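Local structure of endoglucanase (Mytilus edulis, 1WC2) at residues A52-M55 / G60-G63; G79-V82 / G87-R90; Q110-Q115 / G121-G126. The protein hydrolyses internal beta-1,4-glucosidic linkages of cellulose and related beta-glucans as a family 45 glycoside hydrolase, and also has expansin activity. One frame throughout, in Å; residues are numbered along the deposited sequence. Where two conformers were deposited one is given.

In the fold
Along the chain the three contacts follow one another in series, and all lie in the expansin-like double-psi beta-barrel region of this single-chain enzyme. Contact 1 leaves the barrel at the end of strand 49-53, contact 2 spans the connection from strand 80-81 toward strand 94-100, and contact 3 folds up the long loop between strands 102-103 and 129-134. Contacts 1 and 2 sit on opposite sides of the chain's centre, their own centres about 27 Å apart. Contact 3 bridges them, its centre about 13 Å from that of contact 1 and about 19 Å from that of contact 2: S53 and M55 pack on C113 and Q115, while V82 meets W112 and Y125. Within it C113 comes near D132, the probable proton donor.

Contact 1: A52-M55 / G60-G63; sequences ASQM and GNKG
Q54 reaches from the first turn of helix 54-57 to the backbone of K62, crossing the side chain of N61 at about a right angle. The contact belongs to the double-psi beta-barrel of family 45 glycoside hydrolases: strand 49-53 runs straight into the short helix, and the loop that follows folds back over the first helical residue. Only 170 Å² is buried between the segments, and two side chains account for most of it.

The two amides are not stacked, since their planes stand 65° apart. N61 brings its ND2 against the bend of the Q54 chain, 3.2 Å from Q54 CD and 3.3 Å from Q54 CG. ND2 also lies 3.4 Å from Q54 OE1, but the angle there is too poor for a hydrogen bond, so the two amides meet by van der Waals contact. Q54 gets there because its CG stands opposite the backbone N (chi1 172°), which sends the chain out toward the loop, and a bend at chi2 then turns the terminal amide toward K62.

Replacing Q54 by an alanine would probably leave the K62 carbonyl without this donor and open a gap beside N61, whose amide would be freer to turn. The loop has a second tie, because K62 N bonds to D58 OD1, so both polar ends of the K62 backbone are engaged. On the barrel side S53 OG is bonded to H130 N, fixing the residue just before the helix to strand 129-134.

The one hydrogen bond across the contact runs from Q54 NE2 to K62 O at 3.0 Å, nearly straight at the hydrogen (173°); the acceptor lies in the plane of the Q54 amide, whereas NE2 stands above the K62 carbonyl plane.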
ATOM      1  N   ALA A  52      -3.276   3.544  -0.613  1.00  5.60           N
ATOM      2  CA  ALA A  52      -2.808   3.611  -2.002  1.00  5.63           C
ATOM      3  C   ALA A  52      -2.799   5.042  -2.537  1.00  4.84           C
ATOM      4  O   ALA A  52      -3.727   5.816  -2.290  1.00  5.40           O
ATOM      5  CB  ALA A  52      -3.691   2.746  -2.903  1.00  6.28           C
ATOM      6  N   SER A  53      -1.767   5.369  -3.304  1.00  5.05           N
ATOM      7  CA  SER A  53      -1.678   6.642  -3.989  1.00  4.97           C
ATOM      8  C   SER A  53      -2.979   6.910  -4.774  1.00  5.05           C
ATOM      9  O   SER A  53      -3.607   5.984  -5.321  1.00  5.12           O
ATOM     10  CB  SER A  53      -0.425   6.670  -4.881  1.00  4.96           C
ATOM     11  OG  SER A  53      -0.322   5.525  -5.723  1.00  5.27           O
ATOM     12  N   GLN A  54      -3.378   8.188  -4.825  1.00  5.02           N
ATOM     13  CA  GLN A  54      -4.718   8.590  -5.267  1.00  5.08           C
ATOM     14  C   GLN A  54      -5.199   7.940  -6.558  1.00  5.19           C
ATOM     15  O   GLN A  54      -6.303   7.392  -6.593  1.00  5.67           O
ATOM     16  CB  GLN A  54      -4.791  10.121  -5.412  1.00  5.50           C
ATOM     17  CG  GLN A  54      -6.109  10.634  -6.062  1.00  6.40           C
ATOM     18  CD  GLN A  54      -7.349  10.463  -5.173  1.00  6.46           C
ATOM     19  OE1 GLN A  54      -7.533  11.226  -4.214  1.00  6.89           O
ATOM     20  NE2 GLN A  54      -8.202   9.482  -5.488  1.00  7.29           N
ATOM     21  N   MET A  55      -4.438   8.041  -7.636  1.00  5.32           N
ATOM     22  CA  MET A  55      -4.977   7.564  -8.914  1.00  6.04           C
ATOM     23  C   MET A  55      -5.149   6.039  -8.956  1.00  5.53           C
ATOM     24  O   MET A  55      -6.018   5.535  -9.677  1.00  6.66           O
ATOM     25  CB  MET A  55      -4.104   8.028 -10.080  0.50  6.17           C
ATOM     26  CG  MET A  55      -4.386   9.441 -10.526  0.50  7.19           C
ATOM     27  SD  MET A  55      -6.019   9.565 -11.285  0.50  9.60           S
ATOM     28  CE  MET A  55      -5.975   8.640 -12.512  0.50  4.21           C
ATOM     29  N   GLY A  60     -10.977   8.032 -10.911  1.00  8.30           N
ATOM     30  CA  GLY A  60     -11.896   9.149 -10.961  1.00  8.71           C
ATOM     31  C   GLY A  60     -11.721  10.149  -9.823  1.00  8.92           C
ATOM     32  O   GLY A  60     -12.569  11.026  -9.643  1.00  9.67           O
ATOM     33  N   ASN A  61     -10.636  10.022  -9.056  1.00  9.04           N
ATOM     34  CA  ASN A  61     -10.290  10.947  -7.982  1.00  9.55           C
ATOM     35  C   ASN A  61     -11.205  10.867  -6.758  1.00  9.50           C
ATOM     36  O   ASN A  61     -11.216  11.791  -5.953  1.00 11.17           O
ATOM     37  CB  ASN A  61     -10.214  12.392  -8.515  1.00 10.63           C
ATOM     38  CG  ASN A  61      -9.412  13.320  -7.615  1.00 13.03           C
ATOM     39  OD1 ASN A  61      -9.801  14.473  -7.394  1.00 16.01           O
ATOM     40  ND2 ASN A  61      -8.293  12.839  -7.114  1.00 13.56           N
ATOM     41  N   LYS A  62     -11.931   9.774  -6.566  1.00  8.57           N
ATOM     42  CA  LYS A  62     -12.746   9.652  -5.357  1.00  8.41           C
ATOM     43  C   LYS A  62     -11.879   9.622  -4.082  1.00  7.98           C
ATOM     44  O   LYS A  62     -10.768   9.070  -4.074  1.00  8.06           O
ATOM     45  CB  LYS A  62     -13.602   8.382  -5.400  1.00  9.12           C
ATOM     46  CG  LYS A  62     -14.737   8.383  -6.423  1.00 10.57           C
ATOM     47  CD  LYS A  62     -15.492   7.041  -6.414  1.00 13.02           C
ATOM     48  CE  LYS A  62     -16.770   7.071  -7.258  1.00 14.68           C
ATOM     49  NZ  LYS A  62     -17.381   5.721  -7.398  1.00 16.34           N
ATOM     50  N   GLY A  63     -12.422  10.211  -3.017  1.00  7.72           N
ATOM     51  CA  GLY A  63     -11.829  10.158  -1.687  1.00  7.82           C
ATOM     52  C   GLY A  63     -12.499   9.188  -0.724  1.00  7.43           C
ATOM     53  O   GLY A  63     -12.154   9.168   0.462  1.00  8.04           O
TER

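Contact 2: G79-V82 / G87-R90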
ATOM      1  N   GLY A  79      15.481  -5.517  -3.083  1.00  8.35           N
ATOM      2  CA  GLY A  79      16.754  -5.292  -2.422  1.00  9.39           C
ATOM      3  C   GLY A  79      17.125  -3.813  -2.331  1.00  9.19           C
ATOM      4  O   GLY A  79      18.032  -3.453  -1.570  1.00 11.61           O
ATOM      5  N   GLY A  80      16.459  -2.956  -3.110  1.00  8.46           N
ATOM      6  CA  GLY A  80      16.740  -1.526  -3.134  1.00  8.04           C
ATOM      7  C   GLY A  80      15.834  -0.693  -2.241  1.00  7.54           C
ATOM      8  O   GLY A  80      14.982  -1.209  -1.522  1.00  7.55           O
ATOM      9  N   TYR A  81      16.042   0.615  -2.313  1.00  7.23           N
ATOM     10  CA  TYR A  81      15.333   1.605  -1.514  1.00  7.13           C
ATOM     11  C   TYR A  81      15.705   2.985  -2.077  1.00  6.71           C
ATOM     12  O   TYR A  81      16.724   3.132  -2.748  1.00  7.48           O
ATOM     13  CB  TYR A  81      15.699   1.480  -0.021  1.00  7.29           C
ATOM     14  CG  TYR A  81      17.174   1.676   0.279  1.00  8.28           C
ATOM     15  CD1 TYR A  81      17.675   2.933   0.629  1.00  9.58           C
ATOM     16  CD2 TYR A  81      18.075   0.614   0.205  1.00  9.38           C
ATOM     17  CE1 TYR A  81      19.031   3.128   0.902  1.00 11.18           C
ATOM     18  CE2 TYR A  81      19.446   0.806   0.480  1.00 11.04           C
ATOM     19  CZ  TYR A  81      19.902   2.060   0.829  1.00 11.60           C
ATOM     20  OH  TYR A  81      21.237   2.261   1.109  1.00 14.25           O
ATOM     21  N   VAL A  82      14.886   3.995  -1.814  1.00  6.33           N
ATOM     22  CA  VAL A  82      15.196   5.354  -2.243  1.00  6.72           C
ATOM     23  C   VAL A  82      16.257   5.937  -1.308  1.00  6.58           C
ATOM     24  O   VAL A  82      16.039   5.948  -0.093  1.00  6.71           O
ATOM     25  CB  VAL A  82      13.933   6.224  -2.250  1.00  6.95           C
ATOM     26  CG1 VAL A  82      14.296   7.690  -2.492  1.00  7.51           C
ATOM     27  CG2 VAL A  82      12.954   5.719  -3.307  1.00  7.39           C
ATOM     28  N   GLY A  87      16.134   1.967   3.662  1.00  9.21           N
ATOM     29  CA  GLY A  87      17.388   1.282   3.925  1.00 10.35           C
ATOM     30  C   GLY A  87      17.431  -0.124   3.373  1.00 11.01           C
ATOM     31  O   GLY A  87      16.442  -0.608   2.806  1.00 10.81           O
ATOM     32  N   PRO A  88      18.592  -0.771   3.526  1.00 12.30           N
ATOM     33  CA  PRO A  88      18.828  -2.102   2.948  1.00 12.56           C
ATOM     34  C   PRO A  88      17.878  -3.191   3.452  1.00 12.19           C
ATOM     35  O   PRO A  88      17.448  -3.167   4.605  1.00 11.69           O
ATOM     36  CB  PRO A  88      20.283  -2.421   3.351  1.00 13.58           C
ATOM     37  CG  PRO A  88      20.888  -1.196   3.832  1.00 14.39           C
ATOM     38  CD  PRO A  88      19.797  -0.247   4.200  1.00 12.94           C
ATOM     39  N   VAL A  89      17.573  -4.138   2.566  1.00 12.14           N
ATOM     40  CA  VAL A  89      16.755  -5.304   2.879  1.00 12.13           C
ATOM     41  C   VAL A  89      17.136  -6.476   1.964  1.00 11.72           C
ATOM     42  O   VAL A  89      17.590  -6.265   0.844  1.00 11.98           O
ATOM     43  CB  VAL A  89      15.252  -4.961   2.717  1.00 12.27           C
ATOM     44  CG1 VAL A  89      14.913  -4.669   1.262  1.00 12.97           C
ATOM     45  CG2 VAL A  89      14.366  -6.061   3.273  1.00 13.29           C
ATOM     46  N   ARG A  90      16.940  -7.706   2.431  1.00 11.92           N
ATOM     47  CA  ARG A  90      17.135  -8.877   1.577  1.00 12.58           C
ATOM     48  C   ARG A  90      16.178  -8.824   0.383  1.00 11.89           C
ATOM     49  O   ARG A  90      15.024  -8.457   0.552  1.00 11.35           O
ATOM     50  CB  ARG A  90      16.909 -10.172   2.359  1.00 13.92           C
ATOM     51  CG  ARG A  90      17.263 -11.412   1.553  1.00 18.16           C
ATOM     52  CD  ARG A  90      17.864 -12.531   2.362  1.00 22.26           C
ATOM     53  NE  ARG A  90      16.842 -13.101   3.227  1.00 24.57           N
ATOM     54  CZ  ARG A  90      16.792 -12.984   4.550  1.00 26.38           C
ATOM     55  NH1 ARG A  90      17.727 -12.321   5.233  1.00 27.29           N
ATOM     56  NH2 ARG A  90      15.787 -13.552   5.201  1.00 26.92           N
TER
HETATM   57  O   HOH W   1      19.756  -3.795   0.358  1.00 17.04           O
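One face of the Y81 ring lies over the backbone of G87. G87 CA sits 3.6 Å from the Y81 ring centroid and only 9° off the ring normal, a CH-pi contact almost exactly centred. G87 C follows over the same face, G87 O comes within 3.3 Å of Y81 CD2, and P88 N approaches CE2 obliquely. P88 adds an apolar touch, its CD 3.9 Å from Y81 CE2. Y81 CG is placed between its backbone N and carbonyl carbon (chi1 60°), which swings the ring across to the facing segment.

The other end is joined through backbone atoms. G79 CA makes a CH...O contact with V89 O at 3.5 Å, and water 1 donates to G79 O at 2.6 Å while accepting from V89 N. No direct hydrogen bond joins the two segments. Positive phi at G79 (100°) suits glycine, as a side chain there would jam against the preceding carbonyl.

Beyond the pair, G80 bonds through its backbone to E149, and Y81 to N1. Residues 79-90 thus form a loop that doubles back between strands 72-78 and 94-100, an antiparallel barrel pair, with an aromatic ring on glycine and a water bridge closing it instead of a regular ladder.

Contact 3: Q110-Q115 / G121-G126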
ATOM      1  N   GLN A 110       3.172  14.881  -1.507  1.00  7.30           N
ATOM      2  CA  GLN A 110       3.349  15.421  -2.849  1.00  7.97           C
ATOM      3  C   GLN A 110       4.499  14.807  -3.656  1.00  7.89           C
ATOM      4  O   GLN A 110       4.508  14.913  -4.887  1.00  8.75           O
ATOM      5  CB  GLN A 110       3.499  16.949  -2.780  1.00  9.12           C
ATOM      6  CG  GLN A 110       4.821  17.486  -2.227  1.00  9.60           C
ATOM      7  CD  GLN A 110       4.931  17.482  -0.713  1.00  9.46           C
ATOM      8  OE1 GLN A 110       4.011  17.110   0.008  1.00  9.10           O
ATOM      9  NE2 GLN A 110       6.090  17.921  -0.224  1.00 11.35           N
ATOM     10  N   ASP A 111       5.474  14.201  -2.984  1.00  7.19           N
ATOM     11  CA  ASP A 111       6.595  13.585  -3.686  1.00  7.36           C
ATOM     12  C   ASP A 111       6.339  12.110  -4.048  1.00  6.47           C
ATOM     13  O   ASP A 111       7.050  11.567  -4.890  1.00  6.86           O
ATOM     14  CB  ASP A 111       7.876  13.673  -2.844  1.00  8.26           C
ATOM     15  CG  ASP A 111       8.181  15.092  -2.334  1.00  8.28           C
ATOM     16  OD1 ASP A 111       7.977  16.074  -3.071  1.00 11.14           O
ATOM     17  OD2 ASP A 111       8.645  15.258  -1.193  1.00 11.47           O
ATOM     18  N   TRP A 112       5.353  11.489  -3.394  1.00  6.45           N
ATOM     19  CA  TRP A 112       5.143  10.041  -3.432  1.00  6.29           C
ATOM     20  C   TRP A 112       3.829   9.579  -4.082  1.00  5.73           C
ATOM     21  O   TRP A 112       3.784   8.497  -4.676  1.00  5.72           O
ATOM     22  CB  TRP A 112       5.192   9.459  -2.013  1.00  7.00           C
ATOM     23  CG  TRP A 112       6.502   9.675  -1.305  1.00  7.44           C
ATOM     24  CD1 TRP A 112       6.762  10.616  -0.355  1.00  9.36           C
ATOM     25  CD2 TRP A 112       7.724   8.930  -1.470  1.00  6.60           C
ATOM     26  NE1 TRP A 112       8.065  10.509   0.075  1.00 10.02           N
ATOM     27  CE2 TRP A 112       8.676   9.473  -0.581  1.00  8.43           C
ATOM     28  CE3 TRP A 112       8.105   7.844  -2.271  1.00  6.83           C
ATOM     29  CZ2 TRP A 112       9.992   8.982  -0.485  1.00  9.02           C
ATOM     30  CZ3 TRP A 112       9.400   7.355  -2.168  1.00  8.10           C
ATOM     31  CH2 TRP A 112      10.334   7.929  -1.283  1.00  8.78           C
ATOM     32  N   CYS A 113       2.754  10.356  -3.941  1.00  5.97           N
ATOM     33  CA  CYS A 113       1.398   9.921  -4.318  1.00  6.02           C
ATOM     34  C   CYS A 113       0.806  10.773  -5.434  1.00  6.14           C
ATOM     35  O   CYS A 113      -0.414  10.790  -5.647  1.00  7.05           O
ATOM     36  CB  CYS A 113       0.498   9.903  -3.081  1.00  6.60           C
ATOM     37  SG  CYS A 113       1.080   8.625  -1.932  1.00  7.70           S
ATOM     38  N   ASN A 114       1.696  11.410  -6.188  1.00  6.05           N
ATOM     39  CA  ASN A 114       1.355  12.404  -7.209  1.00  6.75           C
ATOM     40  C   ASN A 114       1.324  11.870  -8.652  1.00  6.07           C
ATOM     41  O   ASN A 114       1.387  12.655  -9.596  1.00  6.97           O
ATOM     42  CB  ASN A 114       2.327  13.602  -7.107  1.00  7.08           C
ATOM     43  CG  ASN A 114       3.764  13.224  -7.441  1.00  7.45           C
ATOM     44  OD1 ASN A 114       4.312  12.240  -6.901  1.00  7.84           O
ATOM     45  ND2 ASN A 114       4.393  14.005  -8.320  1.00  9.04           N
ATOM     46  N   GLN A 115       1.197  10.559  -8.843  1.00  5.50           N
ATOM     47  CA  GLN A 115       1.035  10.010 -10.195  1.00  5.52           C
ATOM     48  C   GLN A 115      -0.186  10.645 -10.855  1.00  5.84           C
ATOM     49  O   GLN A 115      -1.228  10.769 -10.238  1.00  6.77           O
ATOM     50  CB  GLN A 115       0.832   8.496 -10.150  1.00  5.55           C
ATOM     51  CG  GLN A 115       1.993   7.670  -9.576  1.00  5.69           C
ATOM     52  CD  GLN A 115       2.054   7.587  -8.045  1.00  4.83           C
ATOM     53  OE1 GLN A 115       1.229   8.186  -7.331  1.00  5.76           O
ATOM     54  NE2 GLN A 115       3.035   6.828  -7.541  1.00  5.70           N
ATOM     55  N   GLY A 121       1.955   6.470 -15.033  1.00  7.65           N
ATOM     56  CA  GLY A 121       2.463   7.707 -14.461  1.00  7.33           C
ATOM     57  C   GLY A 121       3.648   7.495 -13.540  1.00  6.55           C
ATOM     58  O   GLY A 121       4.224   6.416 -13.500  1.00  7.38           O
ATOM     59  N   HIS A 122       4.005   8.528 -12.779  1.00  6.55           N
ATOM     60  CA  HIS A 122       5.183   8.445 -11.916  1.00  6.69           C
ATOM     61  C   HIS A 122       5.058   9.425 -10.758  1.00  6.33           C
ATOM     62  O   HIS A 122       4.543  10.538 -10.923  1.00  7.90           O
ATOM     63  CB  HIS A 122       6.473   8.723 -12.735  1.00  7.96           C
ATOM     64  CG  HIS A 122       6.446  10.066 -13.405  0.55  9.63           C
ATOM     65  ND1 HIS A 122       5.847  10.270 -14.631  0.55 10.96           N
ATOM     66  CD2 HIS A 122       6.843  11.287 -12.973  0.55 11.94           C
ATOM     67  CE1 HIS A 122       5.898  11.556 -14.934  0.55 13.31           C
ATOM     68  NE2 HIS A 122       6.510  12.193 -13.953  0.55 14.01           N
ATOM     69  N   ASN A 123       5.539   9.013  -9.591  1.00  5.55           N
ATOM     70  CA  ASN A 123       5.837   9.969  -8.529  1.00  5.36           C
ATOM     71  C   ASN A 123       7.211  10.619  -8.772  1.00  5.59           C
ATOM     72  O   ASN A 123       7.822  10.398  -9.816  1.00  5.88           O
ATOM     73  CB  ASN A 123       5.669   9.353  -7.127  1.00  5.22           C
ATOM     74  CG  ASN A 123       6.627   8.212  -6.827  1.00  5.17           C
ATOM     75  OD1 ASN A 123       7.689   8.070  -7.453  1.00  5.44           O
ATOM     76  ND2 ASN A 123       6.263   7.406  -5.824  1.00  5.70           N
ATOM     77  N   LYS A 124       7.705  11.431  -7.838  1.00  6.13           N
ATOM     78  CA  LYS A 124       8.949  12.175  -8.085  1.00  6.41           C
ATOM     79  C   LYS A 124      10.188  11.277  -8.127  1.00  6.30           C
ATOM     80  O   LYS A 124      11.240  11.714  -8.588  1.00  7.24           O
ATOM     81  CB  LYS A 124       9.113  13.314  -7.075  1.00  6.87           C
ATOM     82  CG  LYS A 124       8.053  14.389  -7.189  1.00  7.83           C
ATOM     83  CD  LYS A 124       8.411  15.647  -6.420  1.00  9.40           C
ATOM     84  CE  LYS A 124       7.229  16.601  -6.320  1.00 10.20           C
ATOM     85  NZ  LYS A 124       7.478  17.777  -5.447  1.00 12.31           N
ATOM     86  N   TYR A 125      10.053  10.026  -7.698  1.00  6.30           N
ATOM     87  CA  TYR A 125      11.124   9.046  -7.752  1.00  6.70           C
ATOM     88  C   TYR A 125      10.946   8.021  -8.893  1.00  6.35           C
ATOM     89  O   TYR A 125      11.753   7.098  -9.024  1.00  7.70           O
ATOM     90  CB  TYR A 125      11.247   8.362  -6.391  1.00  7.18           C
ATOM     91  CG  TYR A 125      11.731   9.305  -5.301  1.00  7.90           C
ATOM     92  CD1 TYR A 125      10.854   9.808  -4.370  1.00  8.32           C
ATOM     93  CD2 TYR A 125      13.072   9.702  -5.215  1.00  8.46           C
ATOM     94  CE1 TYR A 125      11.295  10.665  -3.357  1.00  9.76           C
ATOM     95  CE2 TYR A 125      13.520  10.567  -4.200  1.00  9.03           C
ATOM     96  CZ  TYR A 125      12.631  11.016  -3.278  1.00  9.12           C
ATOM     97  OH  TYR A 125      13.063  11.867  -2.272  1.00 11.99           O
ATOM     98  N   GLY A 126       9.893   8.189  -9.709  1.00  6.00           N
ATOM     99  CA  GLY A 126       9.690   7.416 -10.929  1.00  6.30           C
ATOM    100  C   GLY A 126       8.684   6.273 -10.876  1.00  5.78           C
ATOM    101  O   GLY A 126       8.507   5.593 -11.883  1.00  6.51           O
TER
HETATM  102  O   HOH W   2      10.719  12.732  -0.547  1.00 18.99           O
HETATM  103  O   HOH W   3       6.456  13.412 -10.578  1.00 14.36           O
HETATM  104  O   HOH W   4       3.292  13.227 -11.753  1.00 16.81           O
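W112 and Y125 meet in an offset stack, centroids 4.6 Å apart and planes 30° from parallel, with Y125 CE1 over one face of the indole near its rim. Beside them lies the tightly packed part, centred on N123. Its ND2 donates to W112 O at 2.9 Å, with the oxygen in the plane of the amide, and also bonds to S18 OG. Its OD1 accepts from Y125 N, forming an Asx turn, and from Y127 N. N123 CG sits between the backbone N and the carbonyl carbon (chi1 64°), which turns ND2 toward W112 O. N114 OD1 presses on N123 CB at 3.2 Å, their amide planes nearly parallel (10° apart), the side chains crossing at about a right angle. K124 N donates to D111 O at 3.0 Å.

The outer side is looser and wetter. The extended K124 chain crosses D111 obliquely to a salt bridge at OD1, though the position of NZ is less certain. Water 4 donates to N114 O at 2.9 Å and to H122 O, bridging the segments, whereas water 2 bonds to Y125 OH and, weakly, donates to D111 OD2.

C113 is disulfide-bonded to C103. The buried N123 amide has partners for both oxygen and nitrogen, consistent with a well-fixed loop near D132, the probable proton donor, with the D111-K124 charge pair on the outer side.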